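Local coordinates for NanU sialic acid binding protein (Bacteroides fragilis, PDB 4L7T) that binds sialic acid with high affinity at the bacterial outer membrane, where it probably works with NanO in sialic acid uptake, at residues K31-F36 with T117-A122; K101-I106 with Y137-L142; T233-L238 with L393-A398; K399-E404 with D451-I456. One frame throughout, in Å; residues are numbered along the deposited sequence.

From the N terminus, residues 31-36 pair with 117-122, so contact 1 closes a loop of 80 residues and brings the start of helix 33-48 onto the start of helix 121-146. Contact 2 crosses it: its first segment lies inside that loop and its second beyond it, further along helix 121-146, so that a loop of 30 residues ties helices 99-115 and 121-146 together. The other two follow in series. Contact 3 closes the longest loop, 154 residues, between helices 227-244 and 388-401; contact 4 then joins the C-terminal part of helix 388-401 to helix 452-463. Contacts 3 and 4 touch through a salt bridge and apolar packing, their centres about 11 Å apart.

Contact 1. Residues K31-F36 with T117-A122; sequences KTEAQF and TVLSEA
Thr32 and Glu33 run alongside Val118 and Leu119 where two helices begin, the CA atoms of Thr32 and Val118 lying 6.2 Å apart and those of Glu33 and Leu119 5.9 Å. Phe36 is the buried residue of this surface contact, and Leu119 and Val118 both pack on it. Phe36 CG lies anti to the carbonyl carbon (chi1 -84°), which carries the ring across to residues 117-122. Leu119 CD1 sits over the middle of one ring face, 3.8 Å from the Phe36 ring centroid and 13° off the normal, a CH-pi contact. Val118 CG2 approaches the same ring obliquely, 3.9 Å from Phe36 CE2. Trp30 meets Phe36 edge-to-face and side chains of helix 99-115 pack on it, so a large flat ring suits the place. Both segments lead into helices with capped starts. Thr32 and Gln35 form a capping box: Gln35 N donates to Thr32 OG1 at 3.1 Å and 165°, and Thr32 N returns a weak bond to Gln35 OE1. Ser120 OG caps helix 121-146 by binding Gly123 N. A short hydroxyl side chain fits each N-cap because it can fold back onto the first turn. The other methyl of Leu119, CD2, meets the aliphatic part of Glu33 at about a right angle, 3.5 Å from Glu33 CG, while Glu33 OE2 bonds to Tyr127 OH. Val118 CG1 rests on the backbone, 3.5 Å from Lys31 O.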
loop_
_atom_site.group_PDB
_atom_site.type_symbol
_atom_site.label_atom_id
_atom_site.label_comp_id
_atom_site.label_asym_id
_atom_site.label_seq_id
_atom_site.Cartn_x
_atom_site.Cartn_y
_atom_site.Cartn_z
ATOM N N LYS A 31 30.107 -15.375 8.424
ATOM C CA LYS A 31 30.715 -16.696 8.794
ATOM C C LYS A 31 29.721 -17.689 9.333
ATOM O O LYS A 31 30.053 -18.881 9.406
ATOM C CB LYS A 31 31.767 -16.502 9.914
ATOM C CG LYS A 31 32.994 -15.761 9.519
ATOM C CD LYS A 31 33.691 -16.393 8.374
ATOM C CE LYS A 31 35.018 -15.699 8.070
ATOM N NZ LYS A 31 35.919 -16.614 7.324
ATOM N N THR A 32 28.521 -17.254 9.713
ATOM C CA THR A 32 27.562 -18.134 10.395
ATOM C C THR A 32 26.203 -17.916 9.791
ATOM O O THR A 32 25.926 -16.833 9.258
ATOM C CB THR A 32 27.457 -17.936 11.927
ATOM O OG1 THR A 32 26.860 -16.649 12.245
ATOM C CG2 THR A 32 28.853 -17.973 12.580
ATOM N N GLU A 33 25.363 -18.946 9.842
ATOM C CA GLU A 33 23.940 -18.738 9.554
ATOM C C GLU A 33 23.312 -17.560 10.361
ATOM O O GLU A 33 22.471 -16.779 9.803
ATOM C CB GLU A 33 23.177 -20.016 9.882
ATOM C CG GLU A 33 21.801 -20.018 9.195
ATOM C CD GLU A 33 20.697 -19.352 9.964
ATOM O OE1 GLU A 33 20.744 -19.205 11.239
ATOM O OE2 GLU A 33 19.698 -18.952 9.252
ATOM N N ALA A 34 23.657 -17.418 11.646
ATOM C CA ALA A 34 23.036 -16.390 12.482
ATOM C C ALA A 34 23.322 -14.989 11.960
ATOM O O ALA A 34 22.441 -14.115 12.007
ATOM C CB ALA A 34 23.464 -16.510 13.933
ATOM N N GLN A 35 24.515 -14.791 11.457
ATOM C CA GLN A 35 24.851 -13.532 10.706
ATOM C C GLN A 35 23.959 -13.251 9.446
ATOM O O GLN A 35 23.513 -12.077 9.246
ATOM C CB GLN A 35 26.346 -13.504 10.326
ATOM C CG GLN A 35 27.264 -13.325 11.587
ATOM C CD GLN A 35 28.744 -13.493 11.216
ATOM O OE1 GLN A 35 29.119 -14.348 10.431
ATOM N NE2 GLN A 35 29.595 -12.560 11.731
ATOM N N PHE A 36 23.744 -14.273 8.591
ATOM C CA PHE A 36 22.879 -14.111 7.418
ATOM C C PHE A 36 21.457 -13.799 7.920
ATOM O O PHE A 36 20.772 -12.919 7.337
ATOM C CB PHE A 36 22.831 -15.388 6.560
ATOM C CG PHE A 36 23.970 -15.539 5.581
ATOM C CD1 PHE A 36 23.913 -15.137 4.229
ATOM C CD2 PHE A 36 25.182 -16.127 6.046
ATOM C CE1 PHE A 36 24.954 -15.339 3.325
ATOM C CE2 PHE A 36 26.246 -16.327 5.215
ATOM C CZ PHE A 36 26.194 -15.909 3.826
ATOM N N THR A 117 29.422 -21.011 1.971
ATOM C CA THR A 117 29.607 -22.453 2.263
ATOM C C THR A 117 29.082 -22.830 3.615
ATOM O O THR A 117 29.331 -23.963 4.113
ATOM C CB THR A 117 31.069 -22.852 2.123
ATOM O OG1 THR A 117 31.736 -22.593 3.325
ATOM C CG2 THR A 117 31.716 -22.107 1.024
ATOM N N VAL A 118 28.333 -21.925 4.247
ATOM C CA VAL A 118 27.910 -22.117 5.618
ATOM C C VAL A 118 26.430 -22.405 5.763
ATOM O O VAL A 118 26.010 -22.887 6.793
ATOM C CB VAL A 118 28.394 -20.977 6.633
ATOM C CG1 VAL A 118 29.852 -20.603 6.370
ATOM C CG2 VAL A 118 27.415 -19.759 6.617
ATOM N N LEU A 119 25.636 -22.126 4.738
ATOM C CA LEU A 119 24.161 -22.320 4.906
ATOM C C LEU A 119 23.675 -23.671 4.370
ATOM O O LEU A 119 24.133 -24.112 3.349
ATOM C CB LEU A 119 23.405 -21.200 4.067
ATOM C CG LEU A 119 23.655 -19.780 4.628
ATOM C CD1 LEU A 119 23.029 -18.774 3.602
ATOM C CD2 LEU A 119 23.132 -19.506 5.990
ATOM N N SER A 120 22.586 -24.185 4.948
ATOM C CA SER A 120 21.893 -25.332 4.273
ATOM C C SER A 120 21.352 -24.885 2.927
ATOM O O SER A 120 21.125 -23.679 2.707
ATOM C CB SER A 120 20.768 -25.823 5.164
ATOM O OG SER A 120 19.677 -24.919 5.126
ATOM N N GLU A 121 21.203 -25.824 1.997
ATOM C CA GLU A 121 20.717 -25.528 0.672
ATOM C C GLU A 121 19.292 -24.971 0.790
ATOM O O GLU A 121 18.966 -23.965 0.101
ATOM C CB GLU A 121 20.773 -26.764 -0.243
ATOM C CG GLU A 121 20.216 -26.517 -1.674
ATOM C CD GLU A 121 20.668 -27.599 -2.666
ATOM O OE1 GLU A 121 20.902 -28.735 -2.233
ATOM O OE2 GLU A 121 20.817 -27.313 -3.874
ATOM N N ALA A 122 18.470 -25.580 1.640
ATOM C CA ALA A 122 17.111 -25.071 1.926
ATOM C C ALA A 122 17.136 -23.633 2.439
ATOM O O ALA A 122 16.312 -22.783 1.968
ATOM C CB ALA A 122 16.334 -26.019 2.895
#

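Contact 2. Residues K101-I106 with Y137-L142; sequences KVINQI and YLYFHL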
loop_
_atom_site.group_PDB
_atom_site.type_symbol
_atom_site.label_atom_id
_atom_site.label_comp_id
_atom_site.label_asym_id
_atom_site.label_seq_id
_atom_site.Cartn_x
_atom_site.Cartn_y
_atom_site.Cartn_z
ATOM N N LYS A 101 18.902 2.544 -2.138
ATOM C CA LYS A 101 19.696 2.214 -0.975
ATOM C C LYS A 101 19.326 0.781 -0.531
ATOM O O LYS A 101 20.231 0.009 -0.123
ATOM C CB LYS A 101 19.409 3.190 0.151
ATOM C CG LYS A 101 20.035 2.813 1.512
ATOM C CD LYS A 101 19.967 3.972 2.487
ATOM C CE LYS A 101 19.596 3.563 3.921
ATOM N NZ LYS A 101 20.777 3.540 4.885
ATOM N N VAL A 102 18.015 0.465 -0.600
ATOM C CA VAL A 102 17.522 -0.875 -0.185
ATOM C C VAL A 102 17.948 -1.904 -1.158
ATOM O O VAL A 102 18.481 -2.975 -0.732
ATOM C CB VAL A 102 15.984 -0.901 -0.025
ATOM C CG1 VAL A 102 15.563 -2.252 0.589
ATOM C CG2 VAL A 102 15.565 0.251 0.898
ATOM N N ILE A 103 17.787 -1.627 -2.463
ATOM C CA ILE A 103 18.169 -2.488 -3.546
ATOM C C ILE A 103 19.689 -2.809 -3.438
ATOM O O ILE A 103 20.083 -3.951 -3.579
ATOM C CB ILE A 103 17.828 -1.867 -4.913
ATOM C CG1 ILE A 103 16.288 -1.948 -5.197
ATOM C CG2 ILE A 103 18.576 -2.510 -6.108
ATOM C CD1 ILE A 103 15.879 -0.901 -6.283
ATOM N N ASN A 104 20.509 -1.785 -3.205
ATOM C CA ASN A 104 21.972 -2.083 -3.098
ATOM C C ASN A 104 22.300 -3.154 -2.059
ATOM O O ASN A 104 23.105 -4.043 -2.345
ATOM C CB ASN A 104 22.732 -0.791 -2.767
ATOM C CG ASN A 104 24.261 -0.928 -2.944
ATOM O OD1 ASN A 104 24.741 -1.465 -3.921
ATOM N ND2 ASN A 104 24.965 -0.379 -2.022
ATOM N N GLN A 105 21.662 -3.071 -0.921
ATOM C CA GLN A 105 21.891 -4.028 0.169
ATOM C C GLN A 105 21.315 -5.410 -0.112
ATOM O O GLN A 105 21.882 -6.452 0.275
ATOM C CB GLN A 105 21.308 -3.547 1.452
ATOM C CG GLN A 105 21.845 -2.153 1.879
ATOM C CD GLN A 105 23.212 -2.216 2.424
ATOM O OE1 GLN A 105 23.477 -3.007 3.342
ATOM N NE2 GLN A 105 24.117 -1.321 1.909
ATOM N N ILE A 106 20.166 -5.449 -0.772
ATOM C CA ILE A 106 19.695 -6.745 -1.259
ATOM C C ILE A 106 20.658 -7.368 -2.213
ATOM O O ILE A 106 20.850 -8.587 -2.208
ATOM C CB ILE A 106 18.329 -6.590 -1.994
ATOM C CG1 ILE A 106 17.348 -6.072 -0.994
ATOM C CG2 ILE A 106 17.773 -7.899 -2.538
ATOM C CD1 ILE A 106 15.959 -5.608 -1.709
ATOM N N TYR A 137 9.773 -6.374 -5.927
ATOM C CA TYR A 137 8.768 -5.516 -5.296
ATOM C C TYR A 137 9.154 -4.026 -5.417
ATOM O O TYR A 137 8.346 -3.146 -5.869
ATOM C CB TYR A 137 8.528 -5.896 -3.825
ATOM C CG TYR A 137 7.522 -5.009 -3.187
ATOM C CD1 TYR A 137 6.119 -5.240 -3.417
ATOM C CD2 TYR A 137 7.888 -3.953 -2.330
ATOM C CE1 TYR A 137 5.157 -4.426 -2.805
ATOM C CE2 TYR A 137 6.947 -3.163 -1.797
ATOM C CZ TYR A 137 5.582 -3.376 -2.039
ATOM O OH TYR A 137 4.636 -2.510 -1.484
ATOM N N LEU A 138 10.402 -3.745 -5.046
ATOM C CA LEU A 138 10.917 -2.372 -5.213
ATOM C C LEU A 138 11.013 -1.946 -6.670
ATOM O O LEU A 138 10.513 -0.805 -6.941
ATOM C CB LEU A 138 12.287 -2.228 -4.549
ATOM C CG LEU A 138 12.151 -2.387 -3.073
ATOM C CD1 LEU A 138 13.527 -2.694 -2.392
ATOM C CD2 LEU A 138 11.536 -1.236 -2.368
ATOM N N TYR A 139 11.513 -2.776 -7.634
ATOM C CA TYR A 139 11.546 -2.348 -9.031
ATOM C C TYR A 139 10.119 -2.116 -9.571
ATOM O O TYR A 139 9.963 -1.375 -10.530
ATOM C CB TYR A 139 12.365 -3.310 -9.921
ATOM C CG TYR A 139 13.870 -2.931 -9.813
ATOM C CD1 TYR A 139 14.379 -1.753 -10.413
ATOM C CD2 TYR A 139 14.757 -3.726 -9.098
ATOM C CE1 TYR A 139 15.719 -1.429 -10.330
ATOM C CE2 TYR A 139 16.138 -3.385 -8.991
ATOM C CZ TYR A 139 16.594 -2.221 -9.629
ATOM O OH TYR A 139 17.937 -1.845 -9.472
ATOM N N PHE A 140 9.119 -2.889 -9.065
ATOM C CA PHE A 140 7.775 -2.697 -9.602
ATOM C C PHE A 140 7.151 -1.355 -9.146
ATOM O O PHE A 140 6.383 -0.795 -9.930
ATOM C CB PHE A 140 6.887 -3.898 -9.177
ATOM C CG PHE A 140 5.508 -3.910 -9.801
ATOM C CD1 PHE A 140 5.316 -3.743 -11.154
ATOM C CD2 PHE A 140 4.380 -4.198 -9.015
ATOM C CE1 PHE A 140 4.007 -3.808 -11.741
ATOM C CE2 PHE A 140 3.065 -4.217 -9.584
ATOM C CZ PHE A 140 2.870 -3.996 -10.953
ATOM N N HIS A 141 7.432 -0.887 -7.923
ATOM C CA HIS A 141 7.080 0.542 -7.522
ATOM C C HIS A 141 7.783 1.508 -8.464
ATOM O O HIS A 141 7.114 2.484 -8.952
ATOM C CB HIS A 141 7.477 0.886 -6.084
ATOM C CG HIS A 141 6.511 0.421 -5.085
ATOM N ND1 HIS A 141 5.293 1.048 -4.922
ATOM C CD2 HIS A 141 6.578 -0.568 -4.145
ATOM C CE1 HIS A 141 4.634 0.463 -3.938
ATOM N NE2 HIS A 141 5.419 -0.462 -3.393
ATOM N N LEU A 142 9.068 1.234 -8.790
ATOM C CA LEU A 142 9.823 2.168 -9.661
ATOM C C LEU A 142 9.271 2.203 -11.072
ATOM O O LEU A 142 9.174 3.302 -11.672
ATOM C CB LEU A 142 11.340 1.815 -9.726
ATOM C CG LEU A 142 11.994 2.066 -8.375
ATOM C CD1 LEU A 142 13.443 1.514 -8.535
ATOM C CD2 LEU A 142 12.055 3.591 -7.945
#
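This is a buried, largely apolar contact, with no hydrogen bond across it, between two successive helices, 99-115 and 121-146, in the N-terminal half of the protein. The axes of the two short segments approach to 10.8 Å and run antiparallel, with a signed crossing angle of -150°. Ile103 is the central side chain. Its CG1 is anti to the carbonyl carbon (chi1 -75°), which sends CD1 over one face of the Tyr139 ring. There Ile103 CD1 makes a CH-pi contact, 3.9 Å from the Tyr139 ring centroid and displaced toward the rim, while Ile103 CG2 touches Tyr139 OH at 3.5 Å. The branching of isoleucine lets one residue meet ring and hydroxyl together. That hydroxyl in turn bonds to Tyr152 O. Leu138 slides past Ile103 in the opposite direction and puts Leu138 CD1 against Ile103, Ile106 and, at 3.6 Å, Val102 CG1. On another side of helix 121-146, His141 NE2 donates to Tyr137 OH at 2.9 Å, close to the imidazole plane. Two consecutive helices folded back against each other through aliphatic and aromatic side chains make an antiparallel helical hairpin, consistent with the TPR-like architecture of the SusD family.

Contact 3. Residues T233-L238 with L393-A398; sequences TAKTAL and LLLAEA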
loop_
_atom_site.group_PDB
_atom_site.type_symbol
_atom_site.label_atom_id
_atom_site.label_comp_id
_atom_site.label_asym_id
_atom_site.label_seq_id
_atom_site.Cartn_x
_atom_site.Cartn_y
_atom_site.Cartn_z
ATOM N N THR A 233 -1.435 -16.126 -16.350
ATOM C CA THR A 233 -0.320 -16.265 -15.391
ATOM C C THR A 233 -0.719 -15.657 -14.024
ATOM O O THR A 233 -0.414 -16.186 -12.917
ATOM C CB THR A 233 0.971 -15.654 -15.962
ATOM O OG1 THR A 233 1.307 -16.341 -17.206
ATOM C CG2 THR A 233 2.100 -15.761 -14.978
ATOM N N ALA A 234 -1.317 -14.473 -14.077
ATOM C CA ALA A 234 -1.661 -13.794 -12.817
ATOM C C ALA A 234 -2.735 -14.603 -12.047
ATOM O O ALA A 234 -2.669 -14.801 -10.779
ATOM C CB ALA A 234 -2.181 -12.344 -13.110
ATOM N N LYS A 235 -3.735 -15.112 -12.796
ATOM C CA LYS A 235 -4.802 -15.905 -12.168
ATOM C C LYS A 235 -4.218 -17.142 -11.485
ATOM O O LYS A 235 -4.576 -17.459 -10.310
ATOM C CB LYS A 235 -5.817 -16.311 -13.279
ATOM C CG LYS A 235 -6.929 -17.172 -12.697
ATOM C CD LYS A 235 -8.073 -17.456 -13.756
ATOM C CE LYS A 235 -7.453 -18.265 -14.775
ATOM N NZ LYS A 235 -8.642 -19.009 -15.438
ATOM N N THR A 236 -3.304 -17.844 -12.181
ATOM C CA THR A 236 -2.708 -19.090 -11.659
ATOM C C THR A 236 -1.886 -18.793 -10.373
ATOM O O THR A 236 -1.939 -19.532 -9.376
ATOM C CB THR A 236 -1.796 -19.681 -12.710
ATOM O OG1 THR A 236 -2.640 -20.060 -13.802
ATOM C CG2 THR A 236 -0.979 -20.901 -12.222
ATOM N N ALA A 237 -1.217 -17.643 -10.369
ATOM C CA ALA A 237 -0.428 -17.267 -9.139
ATOM C C ALA A 237 -1.354 -17.034 -7.944
ATOM O O ALA A 237 -1.069 -17.495 -6.833
ATOM C CB ALA A 237 0.396 -15.913 -9.439
ATOM N N LEU A 238 -2.445 -16.257 -8.155
ATOM C CA LEU A 238 -3.338 -15.868 -7.047
ATOM C C LEU A 238 -4.042 -17.140 -6.589
ATOM O O LEU A 238 -4.233 -17.314 -5.373
ATOM C CB LEU A 238 -4.281 -14.772 -7.531
ATOM C CG LEU A 238 -3.449 -13.517 -7.956
ATOM C CD1 LEU A 238 -4.336 -12.531 -8.827
ATOM C CD2 LEU A 238 -3.001 -12.768 -6.689
ATOM N N LEU A 393 -9.477 -9.973 -4.478
ATOM C CA LEU A 393 -9.920 -8.945 -5.403
ATOM C C LEU A 393 -9.019 -8.883 -6.636
ATOM O O LEU A 393 -9.546 -8.592 -7.758
ATOM C CB LEU A 393 -10.096 -7.570 -4.703
ATOM C CG LEU A 393 -11.220 -7.612 -3.701
ATOM C CD1 LEU A 393 -11.312 -6.279 -3.003
ATOM C CD2 LEU A 393 -12.614 -7.974 -4.322
ATOM N N LEU A 394 -7.707 -9.154 -6.488
ATOM C CA LEU A 394 -6.914 -9.331 -7.678
ATOM C C LEU A 394 -7.377 -10.500 -8.505
ATOM O O LEU A 394 -7.275 -10.425 -9.721
ATOM C CB LEU A 394 -5.406 -9.490 -7.327
ATOM C CG LEU A 394 -4.692 -8.238 -6.752
ATOM C CD1 LEU A 394 -3.300 -8.607 -6.202
ATOM C CD2 LEU A 394 -4.601 -7.015 -7.718
ATOM N N LEU A 395 -7.711 -11.624 -7.866
ATOM C CA LEU A 395 -8.176 -12.795 -8.600
ATOM C C LEU A 395 -9.486 -12.496 -9.358
ATOM O O LEU A 395 -9.563 -12.838 -10.561
ATOM C CB LEU A 395 -8.280 -13.972 -7.659
ATOM C CG LEU A 395 -8.809 -15.263 -8.284
ATOM C CD1 LEU A 395 -7.881 -15.711 -9.448
ATOM C CD2 LEU A 395 -8.787 -16.290 -7.150
ATOM N N ALA A 396 -10.407 -11.752 -8.704
ATOM C CA ALA A 396 -11.633 -11.227 -9.342
ATOM C C ALA A 396 -11.236 -10.409 -10.577
ATOM O O ALA A 396 -11.852 -10.542 -11.640
ATOM C CB ALA A 396 -12.417 -10.347 -8.343
ATOM N N GLU A 397 -10.228 -9.534 -10.440
ATOM C CA GLU A 397 -9.851 -8.674 -11.552
ATOM C C GLU A 397 -9.253 -9.483 -12.673
ATOM O O GLU A 397 -9.561 -9.244 -13.864
ATOM C CB GLU A 397 -8.836 -7.676 -11.043
ATOM C CG GLU A 397 -8.552 -6.544 -12.075
ATOM C CD GLU A 397 -8.041 -5.251 -11.403
ATOM O OE1 GLU A 397 -7.494 -5.282 -10.256
ATOM O OE2 GLU A 397 -8.220 -4.167 -11.990
ATOM N N ALA A 398 -8.366 -10.440 -12.355
ATOM C CA ALA A 398 -7.793 -11.279 -13.435
ATOM C C ALA A 398 -8.948 -12.027 -14.159
ATOM O O ALA A 398 -8.915 -12.170 -15.428
ATOM C CB ALA A 398 -6.810 -12.318 -12.855
#
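Leu238 packs against Leu394 and Leu395 through apolar contacts that hold helix 227-244 to helix 388-401. The methyl Leu238 CD1 reaches the neighbouring helix itself, 3.6 Å from Leu394 CB and 3.6 Å from Leu395 N, and the side chains of Leu238 and Leu394 meet at about a right angle. Leu238 CB also faces Leu395 CB at 4.1 Å. Leucine suits this site because its forked end can lie against the base of the opposing side chains. One turn away, Ala398 offers just a methyl, Ala398 CB lying 4.1 Å from Lys235 CB, and the CA atoms of Lys235 and Ala398 come within 5.7 Å. The small Ala398 allows this approach: the segment axes are 9.1 Å apart, with their directions 150° from parallel. The antiparallel pairing is consistent with the TPR-related helical framework of the SusD family, and here it joins parts far apart in the sequence. Lys235 adds a mixed contact. Extended from the backbone (chi1 178°), its aliphatic stem passes Leu395 CD1, with Lys235 CG 3.7 Å from that methyl. A bend at chi3 then leads the ammonium group away from the apolar patch, to a salt bridge between Lys235 NZ and Glu404 OE1.

Contact 4. Residues K399-E404 with D451-I456; sequences KALLGE and DPLEAI
Ala400 presents its single methyl to three side chains of helix 452-463, and much of the contact is arranged around that small group. Ile456 CD1 comes to 3.9 Å of Ala400 CB, Leu453 CD2 to 4.0 Å and Pro452 CB to 4.2 Å. Alanine fits because the helices approach closely here, the CA atoms of Ala400 and Pro452 being 6.4 Å apart. Beside it, Leu401 and Leu453 cross at about a right angle, so that Leu401 CD2 lies against both methyls of Leu453, 4.0 Å from Leu453 CD1. In Leu453, CG is anti to the carbonyl carbon (chi1 -68°), which swings the forked end across to this neighbour. Both helix ends near the contact are capped. Asp451 is the N-cap of helix 452-463, Asp451 OD2 accepting from Glu454 N at 3.0 Å and 170°, and Pro452, lacking a backbone N-H, suits the first turn. On the other segment Gly403, with phi 80°, forms a Schellman motif after the last turn of its helix, Glu404 N bonding to Lys399 O at 2.8 Å. With no hydrogen bond or charge pair across it, the interface depends on complementary shape and the burial of aliphatic surface.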
loop_
_atom_site.group_PDB
_atom_site.type_symbol
_atom_site.label_atom_id
_atom_site.label_comp_id
_atom_site.label_asym_id
_atom_site.label_seq_id
_atom_site.Cartn_x
_atom_site.Cartn_y
_atom_site.Cartn_z
ATOM N N LYS A 399 -9.888 -12.528 -13.393
ATOM C CA LYS A 399 -11.071 -13.263 -13.959
ATOM C C LYS A 399 -11.866 -12.336 -14.897
ATOM O O LYS A 399 -12.161 -12.670 -16.053
ATOM C CB LYS A 399 -11.957 -13.848 -12.865
ATOM C CG LYS A 399 -11.303 -15.130 -12.263
ATOM C CD LYS A 399 -12.130 -15.763 -11.157
ATOM C CE LYS A 399 -11.479 -17.080 -10.808
ATOM N NZ LYS A 399 -12.429 -17.772 -9.849
ATOM N N ALA A 400 -12.131 -11.134 -14.417
ATOM C CA ALA A 400 -12.894 -10.146 -15.224
ATOM C C ALA A 400 -12.163 -9.796 -16.495
ATOM O O ALA A 400 -12.773 -9.746 -17.566
ATOM C CB ALA A 400 -13.096 -8.915 -14.418
ATOM N N LEU A 401 -10.846 -9.632 -16.439
ATOM C CA LEU A 401 -10.091 -9.295 -17.628
ATOM C C LEU A 401 -10.061 -10.436 -18.676
ATOM O O LEU A 401 -9.682 -10.222 -19.846
ATOM C CB LEU A 401 -8.655 -8.812 -17.209
ATOM C CG LEU A 401 -8.700 -7.479 -16.486
ATOM C CD1 LEU A 401 -7.308 -7.252 -15.795
ATOM C CD2 LEU A 401 -8.994 -6.322 -17.502
ATOM N N LEU A 402 -10.269 -11.656 -18.180
ATOM C CA LEU A 402 -10.314 -12.866 -19.023
ATOM C C LEU A 402 -11.692 -13.121 -19.530
ATOM O O LEU A 402 -11.885 -14.112 -20.253
ATOM C CB LEU A 402 -9.866 -14.085 -18.171
ATOM C CG LEU A 402 -8.353 -14.081 -18.048
ATOM C CD1 LEU A 402 -7.942 -15.083 -16.903
ATOM C CD2 LEU A 402 -7.642 -14.538 -19.300
ATOM N N GLY A 403 -12.655 -12.328 -19.093
ATOM C CA GLY A 403 -14.029 -12.552 -19.493
ATOM C C GLY A 403 -14.700 -13.664 -18.706
ATOM O O GLY A 403 -15.683 -14.288 -19.160
ATOM N N GLU A 404 -14.142 -13.981 -17.535
ATOM C CA GLU A 404 -14.713 -15.014 -16.668
ATOM C C GLU A 404 -15.448 -14.392 -15.493
ATOM O O GLU A 404 -15.355 -13.179 -15.237
ATOM C CB GLU A 404 -13.581 -15.954 -16.183
ATOM C CG GLU A 404 -12.894 -16.620 -17.347
ATOM C CD GLU A 404 -11.575 -17.350 -17.021
ATOM O OE1 GLU A 404 -11.079 -17.230 -15.885
ATOM O OE2 GLU A 404 -10.981 -18.013 -17.901
ATOM N N ASP A 451 -20.925 -2.994 -14.359
ATOM C CA ASP A 451 -19.726 -3.213 -15.106
ATOM C C ASP A 451 -18.739 -3.930 -14.154
ATOM O O ASP A 451 -18.540 -3.423 -13.060
ATOM C CB ASP A 451 -19.069 -1.908 -15.569
ATOM C CG ASP A 451 -17.798 -2.175 -16.318
ATOM O OD1 ASP A 451 -17.788 -2.652 -17.477
ATOM O OD2 ASP A 451 -16.670 -1.984 -15.721
ATOM N N PRO A 452 -18.211 -5.104 -14.544
ATOM C CA PRO A 452 -17.350 -5.911 -13.611
ATOM C C PRO A 452 -16.121 -5.132 -13.119
ATOM O O PRO A 452 -15.860 -5.123 -11.899
ATOM C CB PRO A 452 -16.942 -7.114 -14.451
ATOM C CG PRO A 452 -18.137 -7.345 -15.344
ATOM C CD PRO A 452 -18.690 -5.931 -15.673
ATOM N N LEU A 453 -15.417 -4.479 -14.032
ATOM C CA LEU A 453 -14.227 -3.725 -13.588
ATOM C C LEU A 453 -14.585 -2.566 -12.660
ATOM O O LEU A 453 -13.845 -2.307 -11.682
ATOM C CB LEU A 453 -13.385 -3.246 -14.769
ATOM C CG LEU A 453 -12.664 -4.331 -15.599
ATOM C CD1 LEU A 453 -11.911 -3.742 -16.771
ATOM C CD2 LEU A 453 -11.672 -5.160 -14.739
ATOM N N GLU A 454 -15.632 -1.773 -12.950
ATOM C CA GLU A 454 -16.103 -0.819 -11.934
ATOM C C GLU A 454 -16.513 -1.417 -10.619
ATOM O O GLU A 454 -16.256 -0.785 -9.644
ATOM C CB GLU A 454 -17.217 0.161 -12.473
ATOM C CG GLU A 454 -16.769 0.914 -13.720
ATOM C CD GLU A 454 -15.865 2.119 -13.389
ATOM O OE1 GLU A 454 -15.854 2.528 -12.197
ATOM O OE2 GLU A 454 -15.213 2.668 -14.318
ATOM N N ALA A 455 -17.160 -2.620 -10.592
ATOM C CA ALA A 455 -17.560 -3.214 -9.332
ATOM C C ALA A 455 -16.284 -3.549 -8.491
ATOM O O ALA A 455 -16.281 -3.329 -7.299
ATOM C CB ALA A 455 -18.360 -4.483 -9.568
ATOM N N ILE A 456 -15.286 -4.024 -9.174
ATOM C CA ILE A 456 -13.997 -4.398 -8.530
ATOM C C ILE A 456 -13.245 -3.123 -8.107
ATOM O O ILE A 456 -12.679 -3.099 -7.013
ATOM C CB ILE A 456 -13.147 -5.268 -9.432
ATOM C CG1 ILE A 456 -13.872 -6.623 -9.614
ATOM C CG2 ILE A 456 -11.693 -5.541 -8.818
ATOM C CD1 ILE A 456 -13.354 -7.515 -10.760
#